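Local coordinates for protein NegoA.19184.a (Neisseria gonorrhoeae, PDB 5UEB) that is of unknown function but belongs to the DUF4265 family and folds into two antiparallel beta-sheets, one of them flanked by helices, at residues Q42-N54 / K102-N114. Residues are numbered along the deposited sequence; the frame is centred on the assembly and turned at random. Where two conformers were deposited one is given.
Sequences QEIPLFAPNLALN and KIRKNGENYLSVN. With EDO (1,2-ethanediol), chain N.
Residues 44-47 of the loop 42-54 lie against one face of the hairpin formed by strands 102-105 and 110-114, Leu46 passing over Ser112 with their CA atoms 5.4 Å apart. Three successive loop carbonyls, which have no strand partner across this contact, are met by three side chains. Arg104 NH1 donates to Ile44 O at 2.9 Å, in the guanidinium plane but from above the carbonyl plane; Tyr110 OH donates to Leu46 O at 2.7 Å and Ser112 OG, in one of its two conformers, to Pro45 O at 2.7 Å. The length of each donor suits its place: short serine, in that conformer, serves where the loop runs close, whereas tyrosine and a straight arginine chain, CG anti to the backbone N (chi1 -177°), span wider gaps. The guanidinium is sandwiched. Leu46 CD1 sits over the centre of one face, and Glu43 OE1 lies over the other, 3.6 Å from Arg104 NH2, as a purely electrostatic salt bridge to which no N-H points; Glu43 OE2 instead accepts from the Ser30 backbone. Phe47 brings CE1 over a face of the Tyr110 ring, 3.5 Å from Tyr110 CZ, the two planes inclined at 35°, while its own edge meets Asn106 OD1. Branched Ile44 packs CB against Arg104 CB and CD1 on Asn114 CB at 3.8 Å; a water accepts from Leu53 N and donates to Asn114 OD1. Glu27, from strand 24-33, receives the amides of Leu46, Phe47 and Ala48. Residues 44-46 are thus held to the hairpin by side-chain-to-carbonyl bonds and packing, without backbone hydrogen bonds between them, and the carboxylate of Glu43, more weakly that of Glu27, would be expected to favour charged Arg104.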
loop_
_atom_site.group_PDB
_atom_site.type_symbol
_atom_site.label_atom_id
_atom_site.label_comp_id
_atom_site.label_asym_id
_atom_site.label_seq_id
_atom_site.Cartn_x
_atom_site.Cartn_y
_atom_site.Cartn_z
ATOM N N GLN B 42 5.853 -14.898 -9.844
ATOM C CA GLN B 42 6.826 -15.986 -9.899
ATOM C C GLN B 42 8.242 -15.514 -10.220
ATOM O O GLN B 42 9.087 -16.316 -10.636
ATOM C CB GLN B 42 6.345 -17.061 -10.874
ATOM C CG GLN B 42 5.027 -17.682 -10.419
ATOM C CD GLN B 42 4.601 -18.811 -11.307
ATOM O OE1 GLN B 42 4.513 -18.655 -12.526
ATOM N NE2 GLN B 42 4.335 -19.974 -10.710
ATOM N N GLU B 43 8.523 -14.229 -10.034
ATOM C CA GLU B 43 9.867 -13.694 -10.153
ATOM C C GLU B 43 10.123 -12.814 -8.945
ATOM O O GLU B 43 9.186 -12.280 -8.345
ATOM C CB GLU B 43 10.017 -12.804 -11.400
ATOM C CG GLU B 43 9.861 -13.521 -12.719
ATOM C CD GLU B 43 10.272 -12.639 -13.877
ATOM O OE1 GLU B 43 11.409 -12.786 -14.366
ATOM O OE2 GLU B 43 9.462 -11.775 -14.287
ATOM N N ILE B 44 11.397 -12.671 -8.589
ATOM C CA ILE B 44 11.793 -11.742 -7.526
ATOM C C ILE B 44 11.731 -10.324 -8.086
ATOM O O ILE B 44 12.427 -10.031 -9.068
ATOM C CB ILE B 44 13.209 -12.057 -7.041
ATOM C CG1 ILE B 44 13.276 -13.484 -6.505
ATOM C CG2 ILE B 44 13.622 -11.060 -5.944
ATOM C CD1 ILE B 44 14.690 -13.959 -6.262
ATOM N N PRO B 45 10.939 -9.416 -7.512
ATOM C CA PRO B 45 10.887 -8.048 -8.049
ATOM C C PRO B 45 12.238 -7.358 -7.901
ATOM O O PRO B 45 12.856 -7.395 -6.836
ATOM C CB PRO B 45 9.813 -7.370 -7.185
ATOM C CG PRO B 45 8.963 -8.526 -6.659
ATOM C CD PRO B 45 9.975 -9.620 -6.413
ATOM N N LEU B 46 12.702 -6.739 -8.991
ATOM C CA LEU B 46 14.000 -6.071 -8.979
ATOM C C LEU B 46 13.927 -4.703 -8.321
ATOM O O LEU B 46 14.847 -4.318 -7.590
ATOM C CB LEU B 46 14.542 -5.928 -10.406
ATOM C CG LEU B 46 15.040 -7.216 -11.066
ATOM C CD1 LEU B 46 15.364 -6.941 -12.538
ATOM C CD2 LEU B 46 16.268 -7.734 -10.326
ATOM N N PHE B 47 12.859 -3.942 -8.584
ATOM C CA PHE B 47 12.807 -2.537 -8.181
ATOM C C PHE B 47 11.501 -2.138 -7.502
ATOM O O PHE B 47 11.506 -1.273 -6.617
ATOM C CB PHE B 47 13.009 -1.632 -9.397
ATOM C CG PHE B 47 14.295 -1.876 -10.118
ATOM C CD1 PHE B 47 15.496 -1.480 -9.561
ATOM C CD2 PHE B 47 14.300 -2.506 -11.350
ATOM C CE1 PHE B 47 16.685 -1.713 -10.222
ATOM C CE2 PHE B 47 15.485 -2.740 -12.013
ATOM C CZ PHE B 47 16.673 -2.350 -11.445
ATOM N N ALA B 48 10.384 -2.717 -7.922
ATOM C CA ALA B 48 9.104 -2.311 -7.370
ATOM C C ALA B 48 9.064 -2.663 -5.887
ATOM O O ALA B 48 9.432 -3.785 -5.509
ATOM C CB ALA B 48 7.953 -2.996 -8.104
ATOM N N PRO B 49 8.655 -1.746 -5.024
ATOM C CA PRO B 49 8.664 -2.017 -3.585
ATOM C C PRO B 49 7.416 -2.759 -3.119
ATOM O O PRO B 49 6.393 -2.825 -3.807
ATOM C CB PRO B 49 8.706 -0.609 -2.975
ATOM C CG PRO B 49 8.001 0.245 -3.982
ATOM C CD PRO B 49 8.370 -0.330 -5.331
ATOM N N ASN B 50 7.532 -3.329 -1.918
ATOM C CA ASN B 50 6.422 -3.927 -1.177
ATOM C C ASN B 50 5.874 -5.197 -1.817
ATOM O O ASN B 50 4.717 -5.556 -1.579
ATOM C CB ASN B 50 5.305 -2.916 -0.888
ATOM C CG ASN B 50 5.827 -1.651 -0.235
ATOM O OD1 ASN B 50 5.610 -0.545 -0.725
ATOM N ND2 ASN B 50 6.531 -1.817 0.867
ATOM N N LEU B 51 6.684 -5.881 -2.628
ATOM C CA LEU B 51 6.283 -7.110 -3.306
ATOM C C LEU B 51 7.375 -8.169 -3.195
ATOM O O LEU B 51 8.569 -7.857 -3.145
ATOM C CB LEU B 51 5.973 -6.840 -4.789
ATOM C CG LEU B 51 4.709 -6.031 -5.040
ATOM C CD1 LEU B 51 4.627 -5.649 -6.522
ATOM C CD2 LEU B 51 3.498 -6.846 -4.635
ATOM N N ALA B 52 6.955 -9.432 -3.162
ATOM C CA ALA B 52 7.893 -10.536 -3.044
ATOM C C ALA B 52 7.453 -11.701 -3.916
ATOM O O ALA B 52 6.276 -11.843 -4.267
ATOM C CB ALA B 52 8.019 -11.022 -1.592
ATOM N N LEU B 53 8.436 -12.529 -4.250
ATOM C CA LEU B 53 8.190 -13.803 -4.920
ATOM C C LEU B 53 7.061 -14.556 -4.226
ATOM O O LEU B 53 7.022 -14.656 -2.993
ATOM C CB LEU B 53 9.478 -14.633 -4.837
ATOM C CG LEU B 53 9.456 -16.055 -5.409
ATOM C CD1 LEU B 53 9.306 -15.999 -6.931
ATOM C CD2 LEU B 53 10.720 -16.815 -5.012
ATOM N N ASN B 54 6.137 -15.081 -5.032
ATOM C CA ASN B 54 5.016 -15.904 -4.593
ATOM C C ASN B 54 3.937 -15.130 -3.844
ATOM O O ASN B 54 2.993 -15.743 -3.341
ATOM C CB ASN B 54 5.455 -17.195 -3.889
ATOM C CG ASN B 54 6.162 -18.143 -4.841
ATOM O OD1 ASN B 54 5.808 -18.216 -6.020
ATOM N ND2 ASN B 54 7.156 -18.864 -4.347
ATOM N N LYS B 102 17.447 -16.701 -2.487
ATOM C CA LYS B 102 17.505 -16.873 -3.932
ATOM C C LYS B 102 17.767 -15.510 -4.549
ATOM O O LYS B 102 17.223 -14.507 -4.085
ATOM C CB LYS B 102 16.182 -17.426 -4.474
ATOM C CG LYS B 102 15.877 -18.856 -4.033
ATOM C CD LYS B 102 14.583 -19.348 -4.657
ATOM C CE LYS B 102 14.070 -20.609 -3.978
ATOM N NZ LYS B 102 12.728 -20.996 -4.504
ATOM N N ILE B 103 18.606 -15.471 -5.578
ATOM C CA ILE B 103 19.046 -14.190 -6.118
ATOM C C ILE B 103 18.553 -14.023 -7.551
ATOM O O ILE B 103 18.372 -14.994 -8.297
ATOM C CB ILE B 103 20.573 -13.990 -6.011
ATOM C CG1 ILE B 103 21.317 -14.913 -6.969
ATOM C CG2 ILE B 103 21.045 -14.225 -4.573
ATOM C CD1 ILE B 103 22.818 -14.698 -6.969
ATOM N N ARG B 104 18.314 -12.767 -7.920
ATOM C CA ARG B 104 18.037 -12.383 -9.298
ATOM C C ARG B 104 18.942 -11.209 -9.639
ATOM O O ARG B 104 18.944 -10.207 -8.921
ATOM C CB ARG B 104 16.563 -11.975 -9.458
ATOM C CG ARG B 104 16.195 -11.635 -10.903
ATOM C CD ARG B 104 14.768 -11.143 -11.040
ATOM N NE ARG B 104 14.518 -10.708 -12.412
ATOM C CZ ARG B 104 13.397 -10.128 -12.824
ATOM N NH1 ARG B 104 12.411 -9.898 -11.970
ATOM N NH2 ARG B 104 13.277 -9.765 -14.095
ATOM N N LYS B 105 19.719 -11.336 -10.715
ATOM C CA LYS B 105 20.649 -10.294 -11.144
ATOM C C LYS B 105 19.961 -9.270 -12.036
ATOM O O LYS B 105 19.028 -9.588 -12.781
ATOM C CB LYS B 105 21.809 -10.896 -11.944
ATOM C CG LYS B 105 22.674 -11.892 -11.202
ATOM C CD LYS B 105 23.670 -12.571 -12.142
ATOM C CE LYS B 105 24.603 -11.564 -12.801
ATOM N NZ LYS B 105 25.568 -12.222 -13.731
ATOM N N ASN B 106 20.451 -8.029 -11.975
ATOM C CA ASN B 106 20.199 -7.030 -13.014
ATOM C C ASN B 106 21.570 -6.475 -13.391
ATOM O O ASN B 106 22.054 -5.517 -12.784
ATOM C CB ASN B 106 19.242 -5.935 -12.566
ATOM C CG ASN B 106 18.815 -5.041 -13.719
ATOM O OD1 ASN B 106 19.158 -3.860 -13.768
ATOM N ND2 ASN B 106 18.090 -5.616 -14.672
ATOM N N GLY B 107 22.199 -7.089 -14.391
ATOM C CA GLY B 107 23.566 -6.719 -14.679
ATOM C C GLY B 107 24.504 -7.292 -13.623
ATOM O O GLY B 107 24.139 -8.159 -12.820
ATOM N N GLU B 108 25.725 -6.764 -13.609
ATOM C CA GLU B 108 26.790 -7.331 -12.794
ATOM C C GLU B 108 26.871 -6.754 -11.387
ATOM O O GLU B 108 27.526 -7.358 -10.531
ATOM C CB GLU B 108 28.139 -7.154 -13.493
ATOM C CG GLU B 108 28.220 -7.918 -14.798
ATOM C CD GLU B 108 27.950 -9.399 -14.608
ATOM O OE1 GLU B 108 28.791 -10.083 -13.988
ATOM O OE2 GLU B 108 26.889 -9.877 -15.065
ATOM N N ASN B 109 26.227 -5.618 -11.117
ATOM C CA ASN B 109 26.415 -4.933 -9.842
ATOM C C ASN B 109 25.141 -4.807 -9.016
ATOM O O ASN B 109 25.139 -4.080 -8.015
ATOM C CB ASN B 109 27.032 -3.548 -10.062
ATOM C CG ASN B 109 28.322 -3.607 -10.846
ATOM O OD1 ASN B 109 28.364 -3.225 -12.012
ATOM N ND2 ASN B 109 29.381 -4.094 -10.212
ATOM N N TYR B 110 24.066 -5.493 -9.386
ATOM C CA TYR B 110 22.789 -5.341 -8.702
ATOM C C TYR B 110 22.129 -6.698 -8.557
ATOM O O TYR B 110 22.079 -7.481 -9.516
ATOM C CB TYR B 110 21.848 -4.420 -9.490
ATOM C CG TYR B 110 20.558 -4.062 -8.773
ATOM C CD1 TYR B 110 19.436 -4.891 -8.831
ATOM C CD2 TYR B 110 20.457 -2.882 -8.051
ATOM C CE1 TYR B 110 18.261 -4.553 -8.187
ATOM C CE2 TYR B 110 19.287 -2.536 -7.398
ATOM C CZ TYR B 110 18.190 -3.370 -7.475
ATOM O OH TYR B 110 17.034 -3.011 -6.822
ATOM N N LEU B 111 21.613 -6.964 -7.364
ATOM C CA LEU B 111 20.865 -8.174 -7.080
ATOM C C LEU B 111 19.615 -7.808 -6.307
ATOM O O LEU B 111 19.631 -6.903 -5.471
ATOM C CB LEU B 111 21.664 -9.121 -6.151
ATOM C CG LEU B 111 22.827 -9.935 -6.703
ATOM C CD1 LEU B 111 23.497 -10.707 -5.578
ATOM C CD2 LEU B 111 22.323 -10.878 -7.788
ATOM N N SER B 112 18.534 -8.523 -6.575
ATOM C CA SER B 112 17.410 -8.568 -5.658
ATOM C C SER B 112 17.331 -9.984 -5.108
ATOM O O SER B 112 17.407 -10.954 -5.873
ATOM C CB SER B 112 16.123 -8.148 -6.364
ATOM O OG SER B 112 15.149 -7.718 -5.446
ATOM N N VAL B 113 17.202 -10.096 -3.787
ATOM C CA VAL B 113 17.328 -11.356 -3.064
ATOM C C VAL B 113 16.021 -11.657 -2.356
ATOM O O VAL B 113 15.474 -10.793 -1.660
ATOM C CB VAL B 113 18.483 -11.292 -2.051
ATOM C CG1 VAL B 113 18.630 -12.626 -1.327
ATOM C CG2 VAL B 113 19.776 -10.880 -2.756
ATOM N N ASN B 114 15.538 -12.886 -2.515
ATOM C CA ASN B 114 14.379 -13.382 -1.788
ATOM C C ASN B 114 14.844 -14.182 -0.582
ATOM O O ASN B 114 15.643 -15.115 -0.726
ATOM C CB ASN B 114 13.535 -14.313 -2.659
ATOM C CG ASN B 114 12.300 -14.782 -1.941
ATOM O OD1 ASN B 114 11.320 -14.045 -1.841
ATOM N ND2 ASN B 114 12.344 -16.008 -1.405
HETATM C C1 EDO N . 3.016 -1.669 -3.827
HETATM O O1 EDO N . 2.017 -2.478 -3.194
HETATM C C2 EDO N . 3.443 -2.269 -5.164
HETATM O O2 EDO N . 4.465 -1.454 -5.752
HETATM O O HOH W 1 11.099 -11.760 -3.392
#